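Local coordinates for protein O-methyltransferase, SAM-dependent (Legionella pneumophila subsp. pneumophila, PDB 3R3H) that probably transfers a methyl group from S-adenosylmethionine to an oxygen atom of its substrate, at residues A77-L82 against A108-K113; D169-D174 against G213-Q218. All blocks are in the same frame, centred on the assembly; numbering follows the deposited sequence.

How the contacts relate
Both contacts are largely buried, yet they lie on opposite sides of the chain's centre, with centres 25 Å apart and nearest atoms about 8 Å apart. Contact 1 is the more peripheral, 15 Å from that centre, and joins the end of helix 73-80 to the loop leading into strand 114-118, one of the two outermost within the chain. Contact 2, at 10 Å, joins the loop after strand 164-169 to strand 214-219, where the mixed sheet turns antiparallel, near the second subunit. The two share no helix or strand. Their chemistry differs accordingly: in contact 1 a lysine ammonium bonds to one carbonyl of the last helical turn and one just beyond it, whereas contact 2 combines one backbone hydrogen bond with aliphatic-aromatic packing.

Contact 1 (A77-L82 against A108-K113); sequences AMSLAL and AKQEHK
Lys113 reaches the end of helix 73-80 with its ammonium group and donates two hydrogen bonds, one to Ser79 O in the last helical turn and one to Leu82 O in the chain leaving the helix. NZ lies 2.9 Å from Ser79 O, approaching at a C=O...N angle of 150° with a 25° tilt from the carbonyl plane. It is 2.8 Å from Leu82 O, where it sits above the plane of the Leu82 carbonyl, not on a lone pair. A bend at chi3 (-63°) turns the otherwise more extended chain of Lys113 toward both oxygens. Because Ser79 O lies at the negative end of the helix dipole, the positive charge is probably well placed beside it. The contact belongs to the Rossmann-like methyltransferase fold: helix 73-80 precedes strand 87-92, and the 108-113 loop follows helix 102-107, which closes with a Schellman motif at Lys109, and leads into strand 114-118. Van der Waals contacts make up the remainder. The aliphatic part of Lys113 runs past Ser79 CB, though the Gln110 amide is modelled too close to both Lys113 and Leu80, so its placing is doubtful. Ser79 OG is hydrogen-bonded to Leu76 O within its own helix. Ser79 and Leu82 also touch Val88 of strand 87-92, which pairs through its backbone with Lys113.

Contact 2 (D169-D174 against G213-Q218); sequences DNIFWD and GMFLVQ
Gly213 meets the 169-174 loop through its carbonyl and its CA. Its O accepts a nearly straight hydrogen bond from Ile171 N (3.1 Å, N-H...O angle 174°), with the donor 43° out of the carbonyl plane. The Phe172 ring also meets Gly213 obliquely, packing directly on the bare CA with CE2 3.5 Å from Gly213 CA, where the backbone has a positive phi (95°). Ile171 carries the apolar half of the contact. With CG1 anti to its own carbonyl carbon, its CD1 arrives at the edge of the Phe215 ring, near the ring plane and 3.5 Å from Phe215 CD2, while Ile171 CG2 lies 3.7 Å from that same CD2. The two side chains cross at about a right angle. Here the parallel core of the Rossmann-like methyltransferase sheet gives way to its antiparallel end: strand 164-169 runs out into the loop beside strand 214-219. Phe215 also packs against Asn194 and Ile197 of helix 185-198, and Ser20 of the second subunit packs on it. Asp169 OD2 accepts a weak hydrogen bond from Asn170 N (2.9 Å), and the Asn170 side chain turns to Lys146 and Asp212.

Contact 1 (A77-L82 against A108-K113)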
loop_
_atom_site.group_PDB
_atom_site.type_symbol
_atom_site.label_atom_id
_atom_site.label_comp_id
_atom_site.label_asym_id
_atom_site.label_seq_id
_atom_site.Cartn_x
_atom_site.Cartn_y
_atom_site.Cartn_z
ATOM N N ALA A 77 16.697 3.985 3.269
ATOM C CA ALA A 77 15.668 3.982 2.224
ATOM C C ALA A 77 14.711 5.142 2.427
ATOM O O ALA A 77 14.343 5.813 1.473
ATOM C CB ALA A 77 14.889 2.668 2.252
ATOM N N MET A 78 14.317 5.369 3.678
ATOM C CA MET A 78 13.400 6.452 4.015
ATOM C C MET A 78 13.955 7.834 3.656
ATOM O O MET A 78 13.235 8.646 3.063
ATOM C CB MET A 78 13.039 6.400 5.510
ATOM C CG MET A 78 11.781 5.574 5.803
ATOM S SD MET A 78 11.353 5.391 7.557
ATOM C CE MET A 78 11.121 3.621 7.627
ATOM N N SER A 79 15.218 8.115 3.995
ATOM C CA SER A 79 15.769 9.437 3.680
ATOM C C SER A 79 16.047 9.593 2.191
ATOM O O SER A 79 16.068 10.704 1.667
ATOM C CB SER A 79 17.042 9.726 4.492
ATOM O OG SER A 79 18.167 9.053 3.979
ATOM N N LEU A 80 16.250 8.473 1.505
ATOM C CA LEU A 80 16.500 8.507 0.064
ATOM C C LEU A 80 15.267 9.000 -0.668
ATOM O O LEU A 80 15.367 9.580 -1.745
ATOM C CB LEU A 80 16.856 7.119 -0.460
ATOM C CG LEU A 80 18.284 6.639 -0.226
ATOM C CD1 LEU A 80 18.396 5.190 -0.670
ATOM C CD2 LEU A 80 19.259 7.507 -1.015
ATOM N N ALA A 81 14.101 8.759 -0.076
ATOM C CA ALA A 81 12.838 9.167 -0.668
ATOM C C ALA A 81 12.410 10.511 -0.093
ATOM O O ALA A 81 11.329 11.008 -0.384
ATOM C CB ALA A 81 11.783 8.110 -0.398
ATOM N N LEU A 82 13.276 11.096 0.723
ATOM C CA LEU A 82 13.004 12.384 1.347
ATOM C C LEU A 82 13.735 13.521 0.646
ATOM O O LEU A 82 14.808 13.326 0.061
ATOM C CB LEU A 82 13.430 12.369 2.823
ATOM C CG LEU A 82 12.535 11.790 3.921
ATOM C CD1 LEU A 82 13.215 11.911 5.272
ATOM C CD2 LEU A 82 11.231 12.552 3.939
ATOM N N ALA A 108 25.881 7.181 0.557
ATOM C CA ALA A 108 24.651 7.559 -0.130
ATOM C C ALA A 108 24.229 9.005 0.128
ATOM O O ALA A 108 23.170 9.424 -0.330
ATOM C CB ALA A 108 23.524 6.607 0.256
ATOM N N LYS A 109 25.054 9.762 0.848
ATOM C CA LYS A 109 24.756 11.164 1.144
ATOM C C LYS A 109 23.497 11.394 1.979
ATOM O O LYS A 109 22.694 12.276 1.662
ATOM C CB LYS A 109 24.614 11.948 -0.154
ATOM C CG LYS A 109 25.871 11.981 -0.984
ATOM C CD LYS A 109 26.961 12.790 -0.303
ATOM C CE LYS A 109 28.268 12.618 -1.053
ATOM N NZ LYS A 109 28.036 12.770 -2.522
ATOM N N GLN A 110 23.335 10.627 3.055
ATOM C CA GLN A 110 22.155 10.764 3.890
ATOM C C GLN A 110 22.441 10.956 5.374
ATOM O O GLN A 110 21.555 11.354 6.110
ATOM C CB GLN A 110 21.250 9.534 3.718
ATOM C CG GLN A 110 21.015 9.100 2.277
ATOM C CD GLN A 110 20.251 10.129 1.451
ATOM O OE1 GLN A 110 20.079 9.960 0.250
ATOM N NE2 GLN A 110 19.784 11.187 2.090
ATOM N N GLU A 111 23.664 10.679 5.815
ATOM C CA GLU A 111 23.995 10.798 7.230
ATOM C C GLU A 111 23.615 12.145 7.829
ATOM O O GLU A 111 23.512 12.283 9.050
ATOM C CB GLU A 111 25.491 10.529 7.457
ATOM N N HIS A 112 23.400 13.145 6.984
ATOM C CA HIS A 112 23.057 14.459 7.503
ATOM C C HIS A 112 21.554 14.574 7.699
ATOM O O HIS A 112 21.092 15.439 8.443
ATOM C CB HIS A 112 23.585 15.574 6.576
ATOM C CG HIS A 112 22.976 15.585 5.205
ATOM N ND1 HIS A 112 23.194 14.588 4.275
ATOM C CD2 HIS A 112 22.141 16.472 4.608
ATOM C CE1 HIS A 112 22.520 14.857 3.169
ATOM N NE2 HIS A 112 21.872 15.994 3.346
ATOM N N LYS A 113 20.805 13.687 7.039
ATOM C CA LYS A 113 19.348 13.662 7.137
ATOM C C LYS A 113 18.884 12.634 8.182
ATOM O O LYS A 113 17.779 12.745 8.714
ATOM C CB LYS A 113 18.719 13.319 5.781
ATOM C CG LYS A 113 19.298 14.112 4.624
ATOM C CD LYS A 113 18.305 14.363 3.493
ATOM C CE LYS A 113 17.839 13.090 2.827
ATOM N NZ LYS A 113 17.152 13.373 1.527
#

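Contact 2 (D169-D174 against G213-Q218)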
loop_
_atom_site.group_PDB
_atom_site.type_symbol
_atom_site.label_atom_id
_atom_site.label_comp_id
_atom_site.label_asym_id
_atom_site.label_seq_id
_atom_site.Cartn_x
_atom_site.Cartn_y
_atom_site.Cartn_z
ATOM N N ASP A 169 4.128 -2.831 11.829
ATOM C CA ASP A 169 4.482 -4.143 11.298
ATOM C C ASP A 169 4.106 -5.323 12.199
ATOM O O ASP A 169 3.799 -5.145 13.383
ATOM C CB ASP A 169 5.985 -4.184 11.006
ATOM C CG ASP A 169 6.354 -5.218 9.951
ATOM O OD1 ASP A 169 7.547 -5.602 9.900
ATOM O OD2 ASP A 169 5.461 -5.642 9.163
ATOM N N ASN A 170 4.149 -6.523 11.614
ATOM C CA ASN A 170 3.834 -7.788 12.287
ATOM C C ASN A 170 2.424 -7.835 12.884
ATOM O O ASN A 170 2.250 -8.216 14.047
ATOM C CB ASN A 170 4.845 -8.080 13.406
ATOM C CG ASN A 170 6.276 -7.920 12.961
ATOM O OD1 ASN A 170 6.905 -6.911 13.253
ATOM N ND2 ASN A 170 6.802 -8.914 12.248
ATOM N N ILE A 171 1.421 -7.455 12.098
ATOM C CA ILE A 171 0.041 -7.468 12.575
ATOM C C ILE A 171 -0.385 -8.928 12.818
ATOM O O ILE A 171 -1.083 -9.249 13.790
ATOM C CB ILE A 171 -0.885 -6.743 11.573
ATOM C CG1 ILE A 171 -0.452 -5.276 11.462
ATOM C CG2 ILE A 171 -2.314 -6.801 12.042
ATOM C CD1 ILE A 171 -0.293 -4.582 12.790
ATOM N N PHE A 172 0.044 -9.808 11.930
ATOM C CA PHE A 172 -0.223 -11.227 12.090
ATOM C C PHE A 172 1.153 -11.680 12.581
ATOM O O PHE A 172 2.090 -11.769 11.794
ATOM C CB PHE A 172 -0.524 -11.885 10.742
ATOM C CG PHE A 172 -1.378 -11.047 9.813
ATOM C CD1 PHE A 172 -2.537 -10.409 10.271
ATOM C CD2 PHE A 172 -1.036 -10.929 8.469
ATOM C CE1 PHE A 172 -3.335 -9.670 9.400
ATOM C CE2 PHE A 172 -1.826 -10.196 7.595
ATOM C CZ PHE A 172 -2.976 -9.565 8.056
ATOM N N TRP A 173 1.302 -11.927 13.874
ATOM C CA TRP A 173 2.599 -12.329 14.412
ATOM C C TRP A 173 2.992 -13.729 13.908
ATOM O O TRP A 173 3.218 -14.644 14.696
ATOM C CB TRP A 173 2.517 -12.299 15.944
ATOM C CG TRP A 173 3.813 -12.363 16.713
ATOM C CD1 TRP A 173 3.982 -12.918 17.944
ATOM C CD2 TRP A 173 5.080 -11.767 16.367
ATOM N NE1 TRP A 173 5.260 -12.708 18.393
ATOM C CE2 TRP A 173 5.960 -12.005 17.447
ATOM C CE3 TRP A 173 5.559 -11.056 15.250
ATOM C CZ2 TRP A 173 7.283 -11.561 17.458
ATOM C CZ3 TRP A 173 6.879 -10.613 15.257
ATOM C CH2 TRP A 173 7.725 -10.870 16.358
ATOM N N ASP A 174 3.071 -13.880 12.590
ATOM C CA ASP A 174 3.430 -15.140 11.947
ATOM C C ASP A 174 2.259 -16.111 11.969
ATOM O O ASP A 174 2.403 -17.297 11.657
ATOM C CB ASP A 174 4.648 -15.768 12.629
ATOM C CG ASP A 174 5.142 -17.027 11.920
ATOM O OD1 ASP A 174 5.332 -17.004 10.685
ATOM O OD2 ASP A 174 5.359 -18.043 12.607
ATOM N N GLY A 213 2.010 -8.673 7.835
ATOM C CA GLY A 213 0.793 -7.908 7.968
ATOM C C GLY A 213 1.220 -6.493 8.304
ATOM O O GLY A 213 2.001 -6.287 9.234
ATOM N N MET A 214 0.743 -5.520 7.535
ATOM C CA MET A 214 1.089 -4.120 7.778
ATOM C C MET A 214 -0.178 -3.269 7.852
ATOM O O MET A 214 -1.003 -3.247 6.933
ATOM C CB MET A 214 2.027 -3.598 6.678
ATOM C CG MET A 214 2.578 -2.191 6.938
ATOM S SD MET A 214 3.868 -1.658 5.785
ATOM C CE MET A 214 5.367 -2.316 6.632
ATOM N N PHE A 215 -0.330 -2.581 8.973
ATOM C CA PHE A 215 -1.495 -1.744 9.212
ATOM C C PHE A 215 -1.186 -0.301 8.852
ATOM O O PHE A 215 -0.159 0.237 9.263
ATOM C CB PHE A 215 -1.866 -1.798 10.696
ATOM C CG PHE A 215 -3.229 -2.389 10.990
ATOM C CD1 PHE A 215 -4.347 -2.053 10.223
ATOM C CD2 PHE A 215 -3.408 -3.223 12.094
ATOM C CE1 PHE A 215 -5.622 -2.531 10.556
ATOM C CE2 PHE A 215 -4.672 -3.705 12.437
ATOM C CZ PHE A 215 -5.784 -3.359 11.667
ATOM N N LEU A 216 -2.065 0.325 8.082
ATOM C CA LEU A 216 -1.887 1.730 7.725
ATOM C C LEU A 216 -3.031 2.507 8.368
ATOM O O LEU A 216 -4.198 2.311 8.010
ATOM C CB LEU A 216 -1.936 1.924 6.210
ATOM C CG LEU A 216 -0.812 1.284 5.402
ATOM C CD1 LEU A 216 -1.009 1.599 3.935
ATOM C CD2 LEU A 216 0.529 1.812 5.883
ATOM N N VAL A 217 -2.722 3.367 9.330
ATOM C CA VAL A 217 -3.773 4.131 9.980
ATOM C C VAL A 217 -3.526 5.614 9.790
ATOM O O VAL A 217 -2.385 6.065 9.790
ATOM C CB VAL A 217 -3.856 3.826 11.497
ATOM C CG1 VAL A 217 -3.665 2.331 11.759
ATOM C CG2 VAL A 217 -2.838 4.649 12.252
ATOM N N GLN A 218 -4.602 6.372 9.625
ATOM C CA GLN A 218 -4.488 7.809 9.436
ATOM C C GLN A 218 -5.560 8.538 10.236
ATOM O O GLN A 218 -6.740 8.199 10.162
ATOM C CB GLN A 218 -4.636 8.146 7.960
ATOM C CG GLN A 218 -4.538 9.617 7.653
ATOM C CD GLN A 218 -4.816 9.907 6.201
ATOM O OE1 GLN A 218 -5.943 9.724 5.721
ATOM N NE2 GLN A 218 -3.791 10.360 5.483
#